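Local coordinates for MdcE (Pseudomonas aeruginosa, PDB 5VIP), which is the gamma subunit of a biotin-independent malonate decarboxylase and probably helps decarboxylate malonyl groups carried on an acyl carrier protein, at residues A27-L32 and F60-P65; D68-R73 and G80-W85; E93-D98 and A139-A144. One frame throughout, in Å; residues are numbered along the deposited sequence.

Contact 1: A27-L32 and F60-P65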
loop_
_atom_site.group_PDB
_atom_site.type_symbol
_atom_site.label_atom_id
_atom_site.label_comp_id
_atom_site.label_asym_id
_atom_site.label_seq_id
_atom_site.Cartn_x
_atom_site.Cartn_y
_atom_site.Cartn_z
ATOM N N ALA A 27 14.711 -16.715 11.182
ATOM C CA ALA A 27 14.858 -18.171 11.206
ATOM C C ALA A 27 14.609 -18.776 9.832
ATOM O O ALA A 27 15.385 -19.599 9.355
ATOM C CB ALA A 27 13.917 -18.773 12.222
ATOM N N TRP A 28 13.531 -18.354 9.180
ATOM C CA TRP A 28 13.211 -18.912 7.871
ATOM C C TRP A 28 14.097 -18.375 6.765
ATOM O O TRP A 28 14.375 -19.088 5.796
ATOM C CB TRP A 28 11.748 -18.665 7.537
ATOM C CG TRP A 28 10.864 -19.673 8.193
ATOM C CD1 TRP A 28 10.337 -19.610 9.448
ATOM C CD2 TRP A 28 10.424 -20.914 7.632
ATOM N NE1 TRP A 28 9.582 -20.735 9.702
ATOM C CE2 TRP A 28 9.620 -21.550 8.600
ATOM C CE3 TRP A 28 10.626 -21.548 6.400
ATOM C CZ2 TRP A 28 9.020 -22.790 8.379
ATOM C CZ3 TRP A 28 10.031 -22.785 6.183
ATOM C CH2 TRP A 28 9.237 -23.388 7.167
ATOM N N PHE A 29 14.538 -17.127 6.895
ATOM C CA PHE A 29 15.482 -16.589 5.923
ATOM C C PHE A 29 16.758 -17.421 5.914
ATOM O O PHE A 29 17.249 -17.817 4.854
ATOM C CB PHE A 29 15.818 -15.130 6.222
ATOM C CG PHE A 29 16.822 -14.538 5.270
ATOM C CD1 PHE A 29 16.410 -13.982 4.055
ATOM C CD2 PHE A 29 18.177 -14.536 5.584
ATOM C CE1 PHE A 29 17.342 -13.433 3.171
ATOM C CE2 PHE A 29 19.107 -13.992 4.710
ATOM C CZ PHE A 29 18.687 -13.442 3.498
ATOM N N GLN A 30 17.288 -17.670 7.104
ATOM C CA GLN A 30 18.539 -18.409 7.238
ATOM C C GLN A 30 18.376 -19.810 6.651
ATOM O O GLN A 30 19.215 -20.258 5.863
ATOM C CB GLN A 30 18.969 -18.494 8.699
ATOM C CG GLN A 30 20.397 -18.986 8.882
ATOM C CD GLN A 30 20.654 -19.564 10.261
ATOM O OE1 GLN A 30 19.734 -20.037 10.934
ATOM N NE2 GLN A 30 21.909 -19.514 10.698
ATOM N N ALA A 31 17.281 -20.480 7.019
ATOM C CA ALA A 31 16.992 -21.828 6.538
ATOM C C ALA A 31 16.883 -21.898 5.021
ATOM O O ALA A 31 17.392 -22.829 4.394
ATOM C CB ALA A 31 15.723 -22.340 7.180
ATOM N N LEU A 32 16.220 -20.916 4.426
ATOM C CA LEU A 32 15.953 -20.966 2.995
ATOM C C LEU A 32 17.101 -20.401 2.153
ATOM O O LEU A 32 17.369 -20.895 1.064
ATOM C CB LEU A 32 14.651 -20.218 2.673
ATOM C CG LEU A 32 13.339 -20.888 3.090
ATOM C CD1 LEU A 32 12.228 -19.847 3.275
ATOM C CD2 LEU A 32 12.936 -21.926 2.049
ATOM N N PHE A 60 15.815 -13.675 -2.051
ATOM C CA PHE A 60 15.051 -13.696 -0.804
ATOM C C PHE A 60 15.117 -12.328 -0.127
ATOM O O PHE A 60 16.174 -11.704 -0.074
ATOM C CB PHE A 60 15.587 -14.764 0.166
ATOM C CG PHE A 60 15.383 -16.192 -0.292
ATOM C CD1 PHE A 60 14.229 -16.889 0.045
ATOM C CD2 PHE A 60 16.362 -16.845 -1.031
ATOM C CE1 PHE A 60 14.047 -18.206 -0.359
ATOM C CE2 PHE A 60 16.184 -18.163 -1.441
ATOM C CZ PHE A 60 15.027 -18.841 -1.104
ATOM N N LEU A 61 13.993 -11.871 0.415
ATOM C CA LEU A 61 13.974 -10.614 1.152
ATOM C C LEU A 61 13.177 -10.785 2.419
ATOM O O LEU A 61 12.065 -11.285 2.388
ATOM C CB LEU A 61 13.363 -9.472 0.325
ATOM C CG LEU A 61 14.016 -9.133 -1.008
ATOM C CD1 LEU A 61 13.181 -9.704 -2.140
ATOM C CD2 LEU A 61 14.146 -7.629 -1.141
ATOM N N ALA A 62 13.742 -10.335 3.525
ATOM C CA ALA A 62 13.065 -10.398 4.800
ATOM C C ALA A 62 13.368 -9.152 5.612
ATOM O O ALA A 62 14.513 -8.688 5.667
ATOM C CB ALA A 62 13.491 -11.660 5.577
ATOM N N VAL A 63 12.336 -8.613 6.243
ATOM C CA VAL A 63 12.529 -7.620 7.280
ATOM C C VAL A 63 12.664 -8.352 8.613
ATOM O O VAL A 63 11.877 -9.252 8.905
ATOM C CB VAL A 63 11.367 -6.637 7.328
ATOM C CG1 VAL A 63 11.582 -5.620 8.444
ATOM C CG2 VAL A 63 11.221 -5.945 5.973
ATOM N N VAL A 64 13.664 -7.989 9.411
ATOM C CA VAL A 64 13.912 -8.680 10.683
ATOM C C VAL A 64 14.248 -7.666 11.775
ATOM O O VAL A 64 14.631 -6.535 11.472
ATOM C CB VAL A 64 15.074 -9.697 10.553
ATOM C CG1 VAL A 64 14.766 -10.744 9.471
ATOM C CG2 VAL A 64 16.370 -8.959 10.239
ATOM N N PRO A 65 14.106 -8.062 13.052
ATOM C CA PRO A 65 14.382 -7.108 14.125
ATOM C C PRO A 65 15.824 -6.638 14.126
ATOM O O PRO A 65 16.735 -7.417 13.839
ATOM C CB PRO A 65 14.068 -7.908 15.393
ATOM C CG PRO A 65 13.101 -8.930 14.954
ATOM C CD PRO A 65 13.538 -9.315 13.577
#
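The side chains of F29 and F60 cross obliquely where helix 24-33 lies over strand 56-63, and neither ring is stacked on the other. F29 sends its CG anti to the backbone N (chi1 178°), which carries the ring from the flank of the helix to the strand. There CE1 of F29 stands 3.7 Å from CB of F60, and CD1 of F29 lies 4.0 Å from CB of A62, on the same side of the strand. The carbonyl oxygen of F60 sits at the edge of the F29 ring, in its plane. The ring of F60 in turn extends along the strand-facing side of the helix to L32, with CE1 of F60 3.7 Å from CB of L32 and the backbone carbon of L32 over one face, offset toward the rim. The axes of helix 27-32 and strand 60-63 run nearly antiparallel, at 161°, and approach to 9.1 Å. This is a helix laid on one face of the mixed sheet, while L61, facing the other way, packs on helix 81-97. F29 also touches R47 and A49 of strand 46-53, and F60 touches L108 and I110 of strand 106-113. Between the two segments the hold is buried apolar packing alone; polar bonds pin the helix elsewhere, from NE1 of W28 to O of V232 and from R244 to O of L32.

Contact 2: D68-R73 and G80-W85; sequences DNPFPR and GLLEGW
An Asx turn in the loop that leads from strand 56-63 to helix 81-97 meets the first turn of that helix, N69, P70 and F71 packing against L81, L82 and E83. Within the turn, OD1 of N69 accepts the backbone N of F71 at 2.9 Å, the donor tilted 18° from the carbonyl plane. This fixes the amide, whose ND2 donates a hydrogen bond of 2.8 Å to OE2 of E83. The acceptor lies close to the amide plane, yet OE2 is met from above the plane of the carboxylate, the two flat groups being turned 62° apart. OE2 also bonds to the hydroxyl of S45, so one oxygen ties the loop and a second part of the chain to the helix. The other oxygen, OE1, turns back on the helix start: a chain bent at chi2 (67°) lets its anti lone pair take the backbone N of G80, the N-cap residue. In this beta-alpha-beta crossover, whose second strand is 106-113, the glutamate links the loop to the beginning of the helix. A water accepts from the backbone N of L82 and donates to OE1 of E83 at 2.7 Å, with a weak bond to OD1 of N69. Beside this polar group the F71 ring is gripped by two leucines: CD1 of L81 makes a CH-pi contact over one face, 3.9 Å from the centroid, while CD1 of L82 comes at the edge, 3.9 Å from CD2 of F71. The same L82 methyl rests 3.8 Å from CG of P70.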
loop_
_atom_site.group_PDB
_atom_site.type_symbol
_atom_site.label_atom_id
_atom_site.label_comp_id
_atom_site.label_asym_id
_atom_site.label_seq_id
_atom_site.Cartn_x
_atom_site.Cartn_y
_atom_site.Cartn_z
ATOM N N ASP A 68 19.583 -2.407 17.223
ATOM C CA ASP A 68 20.497 -1.277 17.076
ATOM C C ASP A 68 20.065 -0.334 15.957
ATOM O O ASP A 68 20.878 0.446 15.448
ATOM C CB ASP A 68 21.922 -1.769 16.802
ATOM C CG ASP A 68 22.443 -2.680 17.897
ATOM O OD1 ASP A 68 22.082 -2.465 19.071
ATOM O OD2 ASP A 68 23.205 -3.618 17.579
ATOM N N ASN A 69 18.795 -0.416 15.568
ATOM C CA ASN A 69 18.267 0.456 14.520
ATOM C C ASN A 69 18.498 1.921 14.874
ATOM O O ASN A 69 18.193 2.340 15.989
ATOM C CB ASN A 69 16.772 0.196 14.304
ATOM C CG ASN A 69 16.287 0.669 12.947
ATOM O OD1 ASN A 69 16.451 1.834 12.587
ATOM N ND2 ASN A 69 15.705 -0.245 12.174
ATOM N N PRO A 70 19.064 2.693 13.935
ATOM C CA PRO A 70 19.256 4.139 14.110
ATOM C C PRO A 70 17.966 4.837 14.546
ATOM O O PRO A 70 18.031 5.864 15.217
ATOM C CB PRO A 70 19.698 4.607 12.718
ATOM C CG PRO A 70 20.363 3.408 12.127
ATOM C CD PRO A 70 19.621 2.209 12.656
ATOM N N PHE A 71 16.816 4.273 14.177
ATOM C CA PHE A 71 15.524 4.803 14.595
ATOM C C PHE A 71 14.942 4.003 15.754
ATOM O O PHE A 71 14.578 2.834 15.592
ATOM C CB PHE A 71 14.559 4.833 13.403
ATOM C CG PHE A 71 14.917 5.878 12.394
ATOM C CD1 PHE A 71 14.493 7.184 12.562
ATOM C CD2 PHE A 71 15.728 5.573 11.310
ATOM C CE1 PHE A 71 14.832 8.167 11.650
ATOM C CE2 PHE A 71 16.081 6.558 10.396
ATOM C CZ PHE A 71 15.628 7.857 10.570
ATOM N N PRO A 72 14.848 4.636 16.931
ATOM C CA PRO A 72 14.444 3.945 18.163
ATOM C C PRO A 72 13.079 3.284 18.025
ATOM O O PRO A 72 12.856 2.220 18.594
ATOM C CB PRO A 72 14.406 5.066 19.209
ATOM C CG PRO A 72 15.229 6.161 18.639
ATOM C CD PRO A 72 15.087 6.070 17.156
ATOM N N ARG A 73 12.188 3.891 17.247
ATOM C CA ARG A 73 10.845 3.343 17.086
ATOM C C ARG A 73 10.811 2.122 16.150
ATOM O O ARG A 73 9.757 1.506 15.937
ATOM C CB ARG A 73 9.893 4.435 16.589
ATOM C CG ARG A 73 9.616 5.536 17.627
ATOM C CD ARG A 73 9.089 4.967 18.955
ATOM N NE ARG A 73 8.049 3.956 18.756
ATOM C CZ ARG A 73 7.521 3.203 19.719
ATOM N NH1 ARG A 73 7.927 3.333 20.980
ATOM N NH2 ARG A 73 6.588 2.306 19.419
ATOM N N GLY A 80 10.080 0.496 9.285
ATOM C CA GLY A 80 10.224 1.931 9.452
ATOM C C GLY A 80 10.864 2.562 8.226
ATOM O O GLY A 80 10.777 2.019 7.126
ATOM N N LEU A 81 11.508 3.707 8.418
ATOM C CA LEU A 81 12.049 4.493 7.309
ATOM C C LEU A 81 13.131 3.757 6.528
ATOM O O LEU A 81 13.133 3.757 5.291
ATOM C CB LEU A 81 12.606 5.816 7.839
ATOM C CG LEU A 81 11.535 6.769 8.367
ATOM C CD1 LEU A 81 12.130 7.725 9.377
ATOM C CD2 LEU A 81 10.912 7.544 7.200
ATOM N N LEU A 82 14.063 3.138 7.245
ATOM C CA LEU A 82 15.188 2.495 6.587
ATOM C C LEU A 82 14.739 1.216 5.907
ATOM O O LEU A 82 15.278 0.833 4.873
ATOM C CB LEU A 82 16.307 2.202 7.587
ATOM C CG LEU A 82 16.881 3.465 8.232
ATOM C CD1 LEU A 82 17.905 3.110 9.298
ATOM C CD2 LEU A 82 17.503 4.359 7.164
ATOM N N GLU A 83 13.738 0.567 6.487
ATOM C CA GLU A 83 13.257 -0.701 5.965
ATOM C C GLU A 83 12.475 -0.483 4.682
ATOM O O GLU A 83 12.663 -1.210 3.715
ATOM C CB GLU A 83 12.395 -1.430 7.000
ATOM C CG GLU A 83 13.170 -1.858 8.251
ATOM C CD GLU A 83 13.647 -0.673 9.088
ATOM O OE1 GLU A 83 12.835 0.255 9.325
ATOM O OE2 GLU A 83 14.837 -0.664 9.494
ATOM N N GLY A 84 11.604 0.526 4.687
ATOM C CA GLY A 84 10.869 0.912 3.496
ATOM C C GLY A 84 11.791 1.297 2.353
ATOM O O GLY A 84 11.711 0.733 1.261
ATOM N N TRP A 85 12.681 2.260 2.584
ATOM C CA TRP A 85 13.547 2.685 1.497
ATOM C C TRP A 85 14.553 1.595 1.162
ATOM O O TRP A 85 14.923 1.442 0.006
ATOM C CB TRP A 85 14.264 3.994 1.832
ATOM C CG TRP A 85 13.373 5.210 1.802
ATOM C CD1 TRP A 85 13.127 6.070 2.832
ATOM C CD2 TRP A 85 12.617 5.702 0.679
ATOM N NE1 TRP A 85 12.275 7.077 2.416
ATOM C CE2 TRP A 85 11.946 6.866 1.101
ATOM C CE3 TRP A 85 12.444 5.266 -0.642
ATOM C CZ2 TRP A 85 11.109 7.603 0.248
ATOM C CZ3 TRP A 85 11.622 6.007 -1.490
ATOM C CH2 TRP A 85 10.961 7.156 -1.038
HETATM O O HOH W 1 13.937 2.540 10.372
#

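Contact 3: E93-D98 and A139-A144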
loop_
_atom_site.group_PDB
_atom_site.type_symbol
_atom_site.label_atom_id
_atom_site.label_comp_id
_atom_site.label_asym_id
_atom_site.label_seq_id
_atom_site.Cartn_x
_atom_site.Cartn_y
_atom_site.Cartn_z
ATOM N N GLU A 93 17.300 -2.760 -7.324
ATOM C CA GLU A 93 18.607 -3.288 -7.718
ATOM C C GLU A 93 18.437 -4.527 -8.600
ATOM O O GLU A 93 19.049 -4.630 -9.654
ATOM C CB GLU A 93 19.459 -3.625 -6.489
ATOM C CG GLU A 93 20.779 -4.308 -6.847
ATOM C CD GLU A 93 21.597 -4.731 -5.630
ATOM O OE1 GLU A 93 21.030 -5.323 -4.685
ATOM O OE2 GLU A 93 22.820 -4.471 -5.626
ATOM N N ALA A 94 17.594 -5.459 -8.167
ATOM C CA ALA A 94 17.319 -6.658 -8.948
ATOM C C ALA A 94 16.634 -6.332 -10.278
ATOM O O ALA A 94 16.962 -6.917 -11.309
ATOM C CB ALA A 94 16.469 -7.635 -8.138
ATOM N N LEU A 95 15.684 -5.403 -10.251
ATOM C CA LEU A 95 14.933 -5.035 -11.452
ATOM C C LEU A 95 15.864 -4.494 -12.541
ATOM O O LEU A 95 15.761 -4.872 -13.716
ATOM C CB LEU A 95 13.852 -4.003 -11.098
ATOM C CG LEU A 95 12.956 -3.410 -12.190
ATOM C CD1 LEU A 95 12.090 -4.485 -12.830
ATOM C CD2 LEU A 95 12.082 -2.303 -11.618
ATOM N N GLU A 96 16.786 -3.628 -12.136
ATOM C CA GLU A 96 17.720 -2.999 -13.067
ATOM C C GLU A 96 18.756 -3.991 -13.588
ATOM O O GLU A 96 19.141 -3.936 -14.748
ATOM C CB GLU A 96 18.413 -1.814 -12.392
ATOM C CG GLU A 96 17.449 -0.686 -12.006
ATOM C CD GLU A 96 16.808 -0.016 -13.215
ATOM O OE1 GLU A 96 17.538 0.282 -14.182
ATOM O OE2 GLU A 96 15.578 0.215 -13.203
ATOM N N ALA A 97 19.192 -4.903 -12.727
ATOM C CA ALA A 97 20.168 -5.921 -13.116
ATOM C C ALA A 97 19.613 -6.904 -14.153
ATOM O O ALA A 97 20.350 -7.364 -15.026
ATOM C CB ALA A 97 20.657 -6.676 -11.885
ATOM N N ASP A 98 18.322 -7.220 -14.060
ATOM C CA ASP A 98 17.708 -8.204 -14.956
ATOM C C ASP A 98 16.996 -7.579 -16.145
ATOM O O ASP A 98 16.285 -8.269 -16.876
ATOM C CB ASP A 98 16.709 -9.076 -14.195
ATOM C CG ASP A 98 17.369 -9.933 -13.149
ATOM O OD1 ASP A 98 18.615 -10.034 -13.161
ATOM O OD2 ASP A 98 16.642 -10.517 -12.319
ATOM N N ALA A 139 5.782 -3.598 -7.030
ATOM C CA ALA A 139 4.787 -3.611 -8.112
ATOM C C ALA A 139 5.439 -3.491 -9.497
ATOM O O ALA A 139 5.056 -4.188 -10.437
ATOM C CB ALA A 139 3.763 -2.472 -7.908
ATOM N N ARG A 140 6.407 -2.591 -9.631
ATOM C CA ARG A 140 7.087 -2.412 -10.910
ATOM C C ARG A 140 7.816 -3.687 -11.302
ATOM O O ARG A 140 7.790 -4.097 -12.464
ATOM C CB ARG A 140 8.065 -1.233 -10.853
ATOM C CG ARG A 140 7.393 0.129 -10.991
ATOM C CD ARG A 140 8.396 1.265 -11.124
ATOM N NE ARG A 140 9.149 1.487 -9.894
ATOM C CZ ARG A 140 10.446 1.228 -9.760
ATOM N NH1 ARG A 140 11.134 0.759 -10.790
ATOM N NH2 ARG A 140 11.055 1.456 -8.603
ATOM N N ALA A 141 8.446 -4.325 -10.321
ATOM C CA ALA A 141 9.111 -5.603 -10.560
ATOM C C ALA A 141 8.116 -6.651 -11.044
ATOM O O ALA A 141 8.395 -7.369 -11.999
ATOM C CB ALA A 141 9.823 -6.082 -9.305
ATOM N N ARG A 142 6.960 -6.750 -10.392
ATOM C CA ARG A 142 5.927 -7.695 -10.813
ATOM C C ARG A 142 5.445 -7.401 -12.238
ATOM O O ARG A 142 5.371 -8.307 -13.070
ATOM C CB ARG A 142 4.737 -7.679 -9.834
ATOM C CG ARG A 142 3.552 -8.572 -10.249
ATOM C CD ARG A 142 2.460 -8.671 -9.154
ATOM N NE ARG A 142 2.122 -7.359 -8.584
ATOM C CZ ARG A 142 1.475 -6.396 -9.240
ATOM N NH1 ARG A 142 1.084 -6.581 -10.497
ATOM N NH2 ARG A 142 1.226 -5.234 -8.642
ATOM N N LEU A 143 5.125 -6.139 -12.519
ATOM C CA LEU A 143 4.642 -5.754 -13.843
ATOM C C LEU A 143 5.692 -6.023 -14.926
ATOM O O LEU A 143 5.343 -6.299 -16.070
ATOM C CB LEU A 143 4.233 -4.272 -13.866
ATOM C CG LEU A 143 3.005 -3.907 -13.018
ATOM C CD1 LEU A 143 2.849 -2.402 -12.912
ATOM C CD2 LEU A 143 1.749 -4.536 -13.604
ATOM N N ALA A 144 6.966 -5.932 -14.557
ATOM C CA ALA A 144 8.062 -6.146 -15.506
ATOM C C ALA A 144 8.334 -7.630 -15.757
ATOM O O ALA A 144 9.135 -7.978 -16.628
ATOM C CB ALA A 144 9.328 -5.456 -15.008
#
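L95 projects its two methyls from helix 81-97 onto helix 127-143, CD1 settling over the backbone of A141 and the methyl of A144 while CD2 meets the guanidinium of R140. A first torsion near trans (178°) extends L95 from its helix, and its branches divide the work. CD1 of L95 is 3.6 Å from CB of A144 and 3.9 Å from CA of A141, so one methyl bears on two alanines three residues apart. The small alanine side chains let the backbones come near: the CA atoms of L95 and A141 are 5.9 Å apart. On the other branch, CD2 of L95 lies 3.3 Å from NH1 of R140, a close contact of a methyl with a nitrogen in which the two side chains cross at about a right angle. Helix 81-97 connects the adjacent parallel strands 56-63 and 106-113, and helix 127-143 lies on the connection from 106-113 to 148-152: two successive beta-alpha-beta crossovers, joined here at their last helical turns. In R140 the bend at chi3 (-68°) turns the guanidinium so that NH1 lies against CD2 of L95. Its charge is answered beyond the segments: NE pairs with D136 on its own helix, and NH2 with D92 on helix 81-97, a salt bridge that spans the same helix pair. Another protein chain also reaches this region, with an apolar side chain packing on R140 and a basic one close to NH1. The carboxylate of E96, whose OE2 lies 5.1 Å from NH1 of R140, is not in contact with it but may help offset the positive charge there; E96 itself forms a salt bridge with R99.

Overall arrangement
The three contacts follow one another along the chain, and helix 81-97 ties the last two together. Contact 1 sets helix 24-33 on strand 56-63, contact 2 fastens the loop after that strand to the start of helix 81-97, and contact 3 joins the end of the same helix to helix 127-143. Contacts 1 and 2 have centres about 17 Å apart and touch through V63 and E83; the centres of contacts 2 and 3 are about 24 Å apart, and those of 1 and 3 about 21 Å. Helices 24-33 and 81-97 cover opposite faces of the sheet, so contacts 1 and 2 lie at layers on both sides of strand 56-63, while contact 3 links two successive crossover helices.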